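Local atomic coordinates of conserved domain protein (Streptococcus pneumoniae, PDB entry 4IAJ), a protein that is of unknown function but belongs to the DUF4649 family, and folds as a small antiparallel sheet packed against helices. Residues L4-I9 against T20-Y26; A41-V46 against Y58-G63. All blocks are in the same frame, centred on the assembly; numbering follows the deposited sequence.

Contact 1: residues L4-I9 against T20-Y26; sequences LNMIEI and TVTFESY
A beta hairpin sets strand 7-12 antiparallel to strand 18-23, and a classic beta bulge interrupts the pairing where Met6 and Ile7 both face Phe23. Ile7 and Phe23 are a hydrogen-bonded pair: Phe23 N gives a bond of 2.7 Å to Ile7 O, and Ile7 N returns one to Phe23 O. Ile9 and Val21 repeat the exchange, with Ile9 N 2.8 Å from Val21 O. Within the bulge, Met6 N makes a weak bond to Glu24 O, 3.4 Å long.

Branched and aromatic residues suit the inward face. Ile7 splits its branches: CG2 meets Phe23 CD2 obliquely, while CD1, at the end of the CG1 arm held beside the backbone N (chi1 -60°), lies 3.8 Å from Tyr26 CD2. Ile9 CD1 comes to the next atom along the same side of the ring, Phe23 CE2, at 4.1 Å.

On the opposite face, polar residues fit a more open setting. Glu8 and Thr22 run side by side, the aliphatic part of the acid resting on a methyl (Glu8 CG to Thr22 CG2, 3.7 Å). A water donates to Asn5 OD1 and is hydrogen-bonded to Thr22 OG1 at 2.8 Å.

Ser25 is the N-cap of helix 26-35, its OG bonded to Asp28 N. That helix brings Phe29 against Phe23 edge-to-face, helix 65-71 supplies Leu69 to Ile7 and Tyr26, and strand 46-51 borders Ile9.

Contact 2: residues A41-V46 against Y58-G63; sequences ADYYPV and YHGTYG. With EDO (1,2-ethanediol), chain P.
Tyr62 turns the face of its ring to Ala41, whose CB sits above it toward the rim, 4.3 Å from the ring centroid and 20° off the normal, a CH-pi contact. Alanine suits this place because its single methyl can lie close over the ring. With CG anti to the backbone N (chi1 -177°), Tyr62 carries its ring past the turn, and its CB lies 3.2 Å from Ala41 O. The Asp42 carboxylate approaches the same ring obliquely, though the two planes are only 16° apart; its OD2 is bonded to Gly39 N.

Val46 meets Tyr58 differently, crossing it at about a right angle. Its CB lies in the ring plane at the edge, and Val46 CG2 is 3.9 Å from Tyr58 CE2. The phenol is held in place by Tyr58 OH donating to Thr61 O at 2.6 Å, in the carbonyl plane.

Backbone bonds join the two loops. Gly63 N bonds to Asp42 O inside the type I turn Ala41-Tyr44, Tyr62 N to Tyr44 O at its last residue (2.9 Å), and, past it, Val46 N to Gly60 O. Gly60 has no side chain to crowd the Tyr58 hydroxyl or the carbonyl before it, and its backbone angles suit glycine. Ethanediol, probably from the crystallisation liquor, places C1 over the centre of the Tyr43 ring, while its O1 shares a 2.7 Å hydrogen bond with Thr61 OG1.

Tyr43 OH bonds to Val40 O of a second subunit. Within the chain, the paired loops lead into strand 46-51 and helix 65-71: Ile65 of that helix touches both Val46 and Tyr58, and Tyr11 and Ile9 of strand 7-12 pack on Tyr62.

How the contacts relate
The two contacts follow one another along the chain and lie on opposite sides of its centre, their own centres about 15 Å apart, yet they meet through Tyr62. Its ring from contact 2 reaches the inward face of the hairpin in contact 1: Tyr62 OH is 3.6 Å from Phe23 CZ, and Tyr62 CE2 lies 3.7 Å from Ile9 CD1. Val46 adds a second junction through its CG1, which packs on Ile9 CG2. No active site is known. A magnesium ion lies about 4 Å from the side chain of Asp42 in contact 2 but about 13 Å from that of Ile9 in contact 1.

Contact 1: residues L4-I9 against T20-Y26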
ATOM      1  N   LEU B   4       7.276 -33.949  -5.515  1.00 59.24           N
ATOM      2  CA  LEU B   4       8.393 -33.008  -5.624  1.00 62.21           C
ATOM      3  C   LEU B   4       8.212 -31.813  -4.675  1.00 58.84           C
ATOM      4  O   LEU B   4       9.136 -31.445  -3.946  1.00 58.79           O
ATOM      5  CB  LEU B   4       8.568 -32.524  -7.068  1.00 68.80           C
ATOM      6  CG  LEU B   4       9.903 -31.845  -7.405  1.00 70.35           C
ATOM      7  CD1 LEU B   4      11.061 -32.837  -7.344  1.00 71.37           C
ATOM      8  CD2 LEU B   4       9.827 -31.180  -8.775  1.00 70.81           C
ATOM      9  N   ASN B   5       7.015 -31.228  -4.675  1.00 54.43           N
ATOM     10  CA  ASN B   5       6.719 -30.054  -3.844  1.00 46.60           C
ATOM     11  C   ASN B   5       5.646 -30.299  -2.796  1.00 43.79           C
ATOM     12  O   ASN B   5       4.525 -30.706  -3.112  1.00 39.40           O
ATOM     13  CB  ASN B   5       6.278 -28.907  -4.731  1.00 43.69           C
ATOM     14  CG  ASN B   5       7.356 -28.487  -5.688  1.00 43.40           C
ATOM     15  OD1 ASN B   5       8.486 -28.230  -5.280  1.00 45.35           O
ATOM     16  ND2 ASN B   5       7.025 -28.426  -6.967  1.00 45.90           N
HETATM   17  N   MSE B   6       5.975 -30.000  -1.548  1.00 39.09           N
HETATM   18  CA  MSE B   6       5.005 -30.145  -0.475  1.00 41.90           C
HETATM   19  C   MSE B   6       3.779 -29.256  -0.655  1.00 37.60           C
HETATM   20  O   MSE B   6       2.685 -29.678  -0.293  1.00 37.79           O
HETATM   21  CB  MSE B   6       5.648 -29.832   0.870  1.00 46.99           C
HETATM   22  CG  MSE B   6       5.205 -30.880   1.878  1.00 54.37           C
HETATM   23 SE   MSE B   6       6.051 -30.370   3.554  0.75 66.99          SE
HETATM   24  CE  MSE B   6       7.760 -31.276   3.180  1.00 66.80           C
ATOM     25  N   ILE B   7       3.949 -28.048  -1.201  1.00 32.39           N
ATOM     26  CA  ILE B   7       2.829 -27.126  -1.438  1.00 34.27           C
ATOM     27  C   ILE B   7       2.784 -26.627  -2.891  1.00 31.51           C
ATOM     28  O   ILE B   7       3.782 -26.159  -3.424  1.00 35.56           O
ATOM     29  CB  ILE B   7       2.850 -25.928  -0.473  1.00 35.62           C
ATOM     30  CG1 ILE B   7       2.765 -26.433   0.961  1.00 38.75           C
ATOM     31  CG2 ILE B   7       1.679 -24.994  -0.746  1.00 33.16           C
ATOM     32  CD1 ILE B   7       2.737 -25.348   2.007  1.00 42.46           C
ATOM     33  N   GLU B   8       1.619 -26.781  -3.521  1.00 30.89           N
ATOM     34  CA  GLU B   8       1.332 -26.218  -4.828  1.00 30.94           C
ATOM     35  C   GLU B   8       0.022 -25.472  -4.720  1.00 28.70           C
ATOM     36  O   GLU B   8      -0.927 -25.972  -4.131  1.00 26.36           O
ATOM     37  CB  GLU B   8       1.235 -27.296  -5.895  1.00 37.45           C
ATOM     38  CG  GLU B   8       2.541 -28.051  -6.085  1.00 46.11           C
ATOM     39  CD  GLU B   8       2.686 -28.706  -7.457  1.00 54.43           C
ATOM     40  OE1 GLU B   8       1.802 -28.517  -8.330  1.00 58.03           O
ATOM     41  OE2 GLU B   8       3.705 -29.407  -7.660  1.00 59.19           O
ATOM     42  N   ILE B   9      -0.013 -24.257  -5.245  1.00 23.93           N
ATOM     43  CA  ILE B   9      -1.206 -23.430  -5.161  1.00 26.32           C
ATOM     44  C   ILE B   9      -1.541 -22.900  -6.549  1.00 26.17           C
ATOM     45  O   ILE B   9      -0.689 -22.323  -7.215  1.00 26.49           O
ATOM     46  CB  ILE B   9      -1.024 -22.235  -4.218  1.00 24.92           C
ATOM     47  CG1 ILE B   9      -0.574 -22.687  -2.818  1.00 25.00           C
ATOM     48  CG2 ILE B   9      -2.314 -21.439  -4.130  1.00 25.26           C
ATOM     49  CD1 ILE B   9      -0.091 -21.539  -1.943  1.00 25.34           C
ATOM     50  N   THR B  20       0.157 -20.932 -11.195  1.00 29.22           N
ATOM     51  CA  THR B  20       0.540 -21.936 -10.213  1.00 32.28           C
ATOM     52  C   THR B  20       1.876 -21.542  -9.580  1.00 30.95           C
ATOM     53  O   THR B  20       2.812 -21.213 -10.294  1.00 29.02           O
ATOM     54  CB  THR B  20       0.628 -23.333 -10.847  1.00 37.07           C
ATOM     55  OG1 THR B  20      -0.659 -23.693 -11.367  1.00 37.32           O
ATOM     56  CG2 THR B  20       1.045 -24.376  -9.818  1.00 40.31           C
ATOM     57  N   VAL B  21       1.926 -21.544  -8.249  1.00 30.46           N
ATOM     58  CA  VAL B  21       3.182 -21.369  -7.510  1.00 31.69           C
ATOM     59  C   VAL B  21       3.405 -22.609  -6.668  1.00 30.55           C
ATOM     60  O   VAL B  21       2.447 -23.262  -6.270  1.00 28.63           O
ATOM     61  CB  VAL B  21       3.215 -20.105  -6.628  1.00 30.62           C
ATOM     62  CG1 VAL B  21       3.195 -18.864  -7.505  1.00 34.36           C
ATOM     63  CG2 VAL B  21       2.058 -20.060  -5.633  1.00 29.65           C
ATOM     64  N   THR B  22       4.673 -22.932  -6.421  1.00 29.46           N
ATOM     65  CA  THR B  22       5.032 -24.122  -5.670  1.00 28.81           C
ATOM     66  C   THR B  22       6.045 -23.782  -4.581  1.00 30.97           C
ATOM     67  O   THR B  22       6.836 -22.838  -4.714  1.00 31.35           O
ATOM     68  CB  THR B  22       5.633 -25.229  -6.573  1.00 32.23           C
ATOM     69  OG1 THR B  22       6.873 -24.788  -7.128  1.00 33.23           O
ATOM     70  CG2 THR B  22       4.700 -25.575  -7.712  1.00 34.93           C
ATOM     71  N   PHE B  23       6.005 -24.561  -3.508  1.00 28.68           N
ATOM     72  CA  PHE B  23       6.962 -24.432  -2.432  1.00 31.67           C
ATOM     73  C   PHE B  23       7.490 -25.817  -2.143  1.00 29.81           C
ATOM     74  O   PHE B  23       6.717 -26.769  -2.014  1.00 30.15           O
ATOM     75  CB  PHE B  23       6.312 -23.744  -1.217  1.00 31.23           C
ATOM     76  CG  PHE B  23       5.762 -22.379  -1.544  1.00 30.76           C
ATOM     77  CD1 PHE B  23       6.569 -21.251  -1.470  1.00 30.08           C
ATOM     78  CD2 PHE B  23       4.454 -22.236  -1.993  1.00 31.45           C
ATOM     79  CE1 PHE B  23       6.070 -20.010  -1.800  1.00 33.58           C
ATOM     80  CE2 PHE B  23       3.950 -20.991  -2.333  1.00 30.77           C
ATOM     81  CZ  PHE B  23       4.752 -19.879  -2.232  1.00 31.18           C
ATOM     82  N   GLU B  24       8.818 -25.932  -2.121  1.00 31.62           N
ATOM     83  CA  GLU B  24       9.474 -27.216  -1.924  1.00 35.28           C
ATOM     84  C   GLU B  24       9.197 -27.714  -0.516  1.00 35.93           C
ATOM     85  O   GLU B  24       8.916 -28.891  -0.317  1.00 35.72           O
ATOM     86  CB  GLU B  24      10.980 -27.127  -2.178  1.00 38.03           C
ATOM     87  CG  GLU B  24      11.675 -28.495  -2.179  1.00 45.25           C
ATOM     88  CD  GLU B  24      13.136 -28.438  -2.622  1.00 49.18           C
ATOM     89  OE1 GLU B  24      13.527 -27.478  -3.329  1.00 53.35           O
ATOM     90  OE2 GLU B  24      13.892 -29.369  -2.275  1.00 52.14           O
ATOM     91  N   SER B  25       9.237 -26.806   0.453  1.00 38.28           N
ATOM     92  CA  SER B  25       8.892 -27.135   1.830  1.00 38.67           C
ATOM     93  C   SER B  25       7.857 -26.175   2.421  1.00 36.82           C
ATOM     94  O   SER B  25       7.600 -25.081   1.895  1.00 34.33           O
ATOM     95  CB  SER B  25      10.159 -27.133   2.700  1.00 40.26           C
ATOM     96  OG  SER B  25      10.625 -25.812   2.917  1.00 38.35           O
ATOM     97  N   TYR B  26       7.276 -26.597   3.538  1.00 39.43           N
ATOM     98  CA  TYR B  26       6.362 -25.769   4.304  1.00 42.66           C
ATOM     99  C   TYR B  26       7.064 -24.503   4.792  1.00 41.94           C
ATOM    100  O   TYR B  26       6.476 -23.417   4.746  1.00 37.86           O
ATOM    101  CB  TYR B  26       5.799 -26.541   5.501  1.00 46.98           C
ATOM    102  CG  TYR B  26       4.560 -25.920   6.094  1.00 51.76           C
ATOM    103  CD1 TYR B  26       4.643 -24.920   7.056  1.00 54.54           C
ATOM    104  CD2 TYR B  26       3.301 -26.328   5.682  1.00 62.29           C
ATOM    105  CE1 TYR B  26       3.503 -24.350   7.593  1.00 60.55           C
ATOM    106  CE2 TYR B  26       2.155 -25.770   6.213  1.00 67.11           C
ATOM    107  CZ  TYR B  26       2.258 -24.782   7.166  1.00 63.96           C
ATOM    108  OH  TYR B  26       1.105 -24.246   7.689  1.00 59.33           O
TER
HETATM  109  O   HOH W   1       9.058 -25.013  -5.325  1.00 50.03           O

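Contact 2: residues A41-V46 against Y58-G63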
ATOM      1  N   ALA B  41      -0.795 -11.927  -5.096  1.00 18.46           N
ATOM      2  CA  ALA B  41      -1.956 -12.806  -5.305  1.00 17.88           C
ATOM      3  C   ALA B  41      -2.949 -12.859  -4.148  1.00 17.92           C
ATOM      4  O   ALA B  41      -3.920 -13.609  -4.237  1.00 17.40           O
ATOM      5  CB  ALA B  41      -1.451 -14.211  -5.586  1.00 20.98           C
ATOM      6  N   ASP B  42      -2.712 -12.091  -3.077  1.00 17.94           N
ATOM      7  CA  ASP B  42      -3.448 -12.253  -1.805  1.00 19.28           C
ATOM      8  C   ASP B  42      -4.962 -12.208  -1.902  1.00 18.64           C
ATOM      9  O   ASP B  42      -5.626 -12.843  -1.103  1.00 20.19           O
ATOM     10  CB  ASP B  42      -3.024 -11.202  -0.767  1.00 21.35           C
ATOM     11  CG  ASP B  42      -1.651 -11.486  -0.180  1.00 20.53           C
ATOM     12  OD1 ASP B  42      -1.042 -12.524  -0.532  1.00 19.99           O
ATOM     13  OD2 ASP B  42      -1.180 -10.653   0.603  1.00 25.85           O
ATOM     14  N   TYR B  43      -5.515 -11.440  -2.828  1.00 17.15           N
ATOM     15  CA  TYR B  43      -6.993 -11.381  -2.927  1.00 18.13           C
ATOM     16  C   TYR B  43      -7.530 -12.285  -4.035  1.00 19.34           C
ATOM     17  O   TYR B  43      -8.677 -12.170  -4.435  1.00 22.31           O
ATOM     18  CB  TYR B  43      -7.443  -9.953  -3.159  1.00 20.60           C
ATOM     19  CG  TYR B  43      -7.392  -9.119  -1.920  1.00 21.29           C
ATOM     20  CD1 TYR B  43      -6.237  -8.419  -1.561  1.00 24.13           C
ATOM     21  CD2 TYR B  43      -8.488  -9.038  -1.103  1.00 21.22           C
ATOM     22  CE1 TYR B  43      -6.207  -7.653  -0.407  1.00 23.47           C
ATOM     23  CE2 TYR B  43      -8.486  -8.269   0.034  1.00 23.19           C
ATOM     24  CZ  TYR B  43      -7.349  -7.588   0.391  1.00 22.79           C
ATOM     25  OH  TYR B  43      -7.384  -6.838   1.540  1.00 24.66           O
ATOM     26  N   TYR B  44      -6.708 -13.187  -4.556  1.00 18.98           N
ATOM     27  CA  TYR B  44      -7.160 -13.983  -5.673  1.00 18.12           C
ATOM     28  C   TYR B  44      -7.760 -15.271  -5.137  1.00 21.13           C
ATOM     29  O   TYR B  44      -7.234 -15.851  -4.186  1.00 18.21           O
ATOM     30  CB  TYR B  44      -6.020 -14.283  -6.619  1.00 20.16           C
ATOM     31  CG  TYR B  44      -5.558 -13.149  -7.524  1.00 20.50           C
ATOM     32  CD1 TYR B  44      -6.442 -12.203  -8.036  1.00 23.96           C
ATOM     33  CD2 TYR B  44      -4.246 -13.104  -7.957  1.00 20.97           C
ATOM     34  CE1 TYR B  44      -6.008 -11.211  -8.900  1.00 22.98           C
ATOM     35  CE2 TYR B  44      -3.806 -12.127  -8.836  1.00 24.36           C
ATOM     36  CZ  TYR B  44      -4.688 -11.192  -9.310  1.00 21.17           C
ATOM     37  OH  TYR B  44      -4.279 -10.254 -10.216  1.00 23.65           O
ATOM     38  N   PRO B  45      -8.864 -15.730  -5.759  1.00 21.38           N
ATOM     39  CA  PRO B  45      -9.430 -17.018  -5.351  1.00 20.84           C
ATOM     40  C   PRO B  45      -8.529 -18.195  -5.703  1.00 21.73           C
ATOM     41  O   PRO B  45      -7.897 -18.216  -6.772  1.00 20.38           O
ATOM     42  CB  PRO B  45     -10.737 -17.098  -6.151  1.00 24.87           C
ATOM     43  CG  PRO B  45     -10.481 -16.256  -7.368  1.00 25.84           C
ATOM     44  CD  PRO B  45      -9.567 -15.156  -6.923  1.00 21.13           C
ATOM     45  N   VAL B  46      -8.489 -19.179  -4.808  1.00 22.41           N
ATOM     46  CA  VAL B  46      -7.663 -20.368  -5.012  1.00 23.84           C
ATOM     47  C   VAL B  46      -8.479 -21.446  -5.703  1.00 26.40           C
ATOM     48  O   VAL B  46      -9.552 -21.829  -5.247  1.00 23.11           O
ATOM     49  CB  VAL B  46      -7.053 -20.882  -3.698  1.00 24.55           C
ATOM     50  CG1 VAL B  46      -6.318 -22.199  -3.899  1.00 27.58           C
ATOM     51  CG2 VAL B  46      -6.097 -19.838  -3.124  1.00 23.83           C
ATOM     52  N   TYR B  58     -10.135 -26.624  -0.209  1.00 37.24           N
ATOM     53  CA  TYR B  58     -10.009 -25.251   0.304  1.00 32.04           C
ATOM     54  C   TYR B  58     -10.817 -24.261  -0.527  1.00 33.79           C
ATOM     55  O   TYR B  58     -10.812 -24.295  -1.755  1.00 32.08           O
ATOM     56  CB  TYR B  58      -8.532 -24.833   0.363  1.00 29.10           C
ATOM     57  CG  TYR B  58      -8.319 -23.393   0.746  1.00 26.98           C
ATOM     58  CD1 TYR B  58      -8.382 -22.994   2.062  1.00 26.98           C
ATOM     59  CD2 TYR B  58      -8.043 -22.431  -0.213  1.00 26.24           C
ATOM     60  CE1 TYR B  58      -8.199 -21.669   2.417  1.00 26.68           C
ATOM     61  CE2 TYR B  58      -7.851 -21.108   0.132  1.00 25.09           C
ATOM     62  CZ  TYR B  58      -7.925 -20.731   1.446  1.00 25.30           C
ATOM     63  OH  TYR B  58      -7.730 -19.420   1.791  1.00 21.74           O
ATOM     64  N   HIS B  59     -11.530 -23.389   0.161  1.00 33.88           N
ATOM     65  CA  HIS B  59     -12.345 -22.393  -0.487  1.00 35.55           C
ATOM     66  C   HIS B  59     -11.981 -21.074   0.176  1.00 38.05           C
ATOM     67  O   HIS B  59     -12.268 -20.843   1.362  1.00 38.55           O
ATOM     68  CB  HIS B  59     -13.833 -22.714  -0.330  1.00 41.74           C
ATOM     69  CG  HIS B  59     -14.161 -24.166  -0.528  1.00 43.38           C
ATOM     70  ND1 HIS B  59     -14.209 -24.757  -1.771  1.00 45.69           N
ATOM     71  CD2 HIS B  59     -14.430 -25.146   0.364  1.00 45.43           C
ATOM     72  CE1 HIS B  59     -14.504 -26.038  -1.640  1.00 48.21           C
ATOM     73  NE2 HIS B  59     -14.650 -26.299  -0.354  1.00 48.16           N
ATOM     74  N   GLY B  60     -11.312 -20.216  -0.577  1.00 30.83           N
ATOM     75  CA  GLY B  60     -10.888 -18.951  -0.037  1.00 24.40           C
ATOM     76  C   GLY B  60      -9.835 -18.334  -0.918  1.00 25.39           C
ATOM     77  O   GLY B  60      -9.553 -18.837  -2.026  1.00 23.43           O
ATOM     78  N   THR B  61      -9.294 -17.226  -0.422  1.00 23.64           N
ATOM     79  CA  THR B  61      -8.285 -16.451  -1.116  1.00 22.44           C
ATOM     80  C   THR B  61      -6.909 -17.008  -0.846  1.00 20.33           C
ATOM     81  O   THR B  61      -6.695 -17.766   0.116  1.00 19.96           O
ATOM     82  CB  THR B  61      -8.261 -14.986  -0.646  1.00 24.08           C
ATOM     83  OG1 THR B  61      -8.018 -14.953   0.765  1.00 27.23           O
ATOM     84  CG2 THR B  61      -9.562 -14.296  -0.937  1.00 26.48           C
ATOM     85  N   TYR B  62      -5.965 -16.608  -1.695  1.00 17.88           N
ATOM     86  CA  TYR B  62      -4.582 -16.985  -1.527  1.00 18.19           C
ATOM     87  C   TYR B  62      -4.089 -16.483  -0.179  1.00 19.80           C
ATOM     88  O   TYR B  62      -3.429 -17.202   0.538  1.00 21.31           O
ATOM     89  CB  TYR B  62      -3.727 -16.399  -2.653  1.00 18.88           C
ATOM     90  CG  TYR B  62      -2.274 -16.803  -2.605  1.00 20.72           C
ATOM     91  CD1 TYR B  62      -1.385 -16.170  -1.727  1.00 19.49           C
ATOM     92  CD2 TYR B  62      -1.781 -17.813  -3.420  1.00 21.40           C
ATOM     93  CE1 TYR B  62      -0.062 -16.543  -1.660  1.00 21.49           C
ATOM     94  CE2 TYR B  62      -0.446 -18.184  -3.360  1.00 23.06           C
ATOM     95  CZ  TYR B  62       0.404 -17.535  -2.480  1.00 23.84           C
ATOM     96  OH  TYR B  62       1.724 -17.911  -2.411  1.00 27.17           O
ATOM     97  N   GLY B  63      -4.436 -15.248   0.157  1.00 21.93           N
ATOM     98  CA  GLY B  63      -3.999 -14.616   1.396  1.00 22.77           C
ATOM     99  C   GLY B  63      -4.407 -15.342   2.655  1.00 25.02           C
ATOM    100  O   GLY B  63      -3.708 -15.274   3.634  1.00 24.42           O
TER
HETATM  101  C1  EDO P 203      -6.899 -11.174   1.423  1.00 40.29           C
HETATM  102  O1  EDO P 203      -7.284 -12.508   1.778  1.00 31.48           O
HETATM  103  C2  EDO P 203      -5.700 -10.664   2.224  1.00 38.88           C
HETATM  104  O2  EDO P 203      -5.015 -11.703   2.944  1.00 34.74           O
HETATM  105  O   HOH W   2     -11.453 -20.809  -3.335  1.00 35.31           O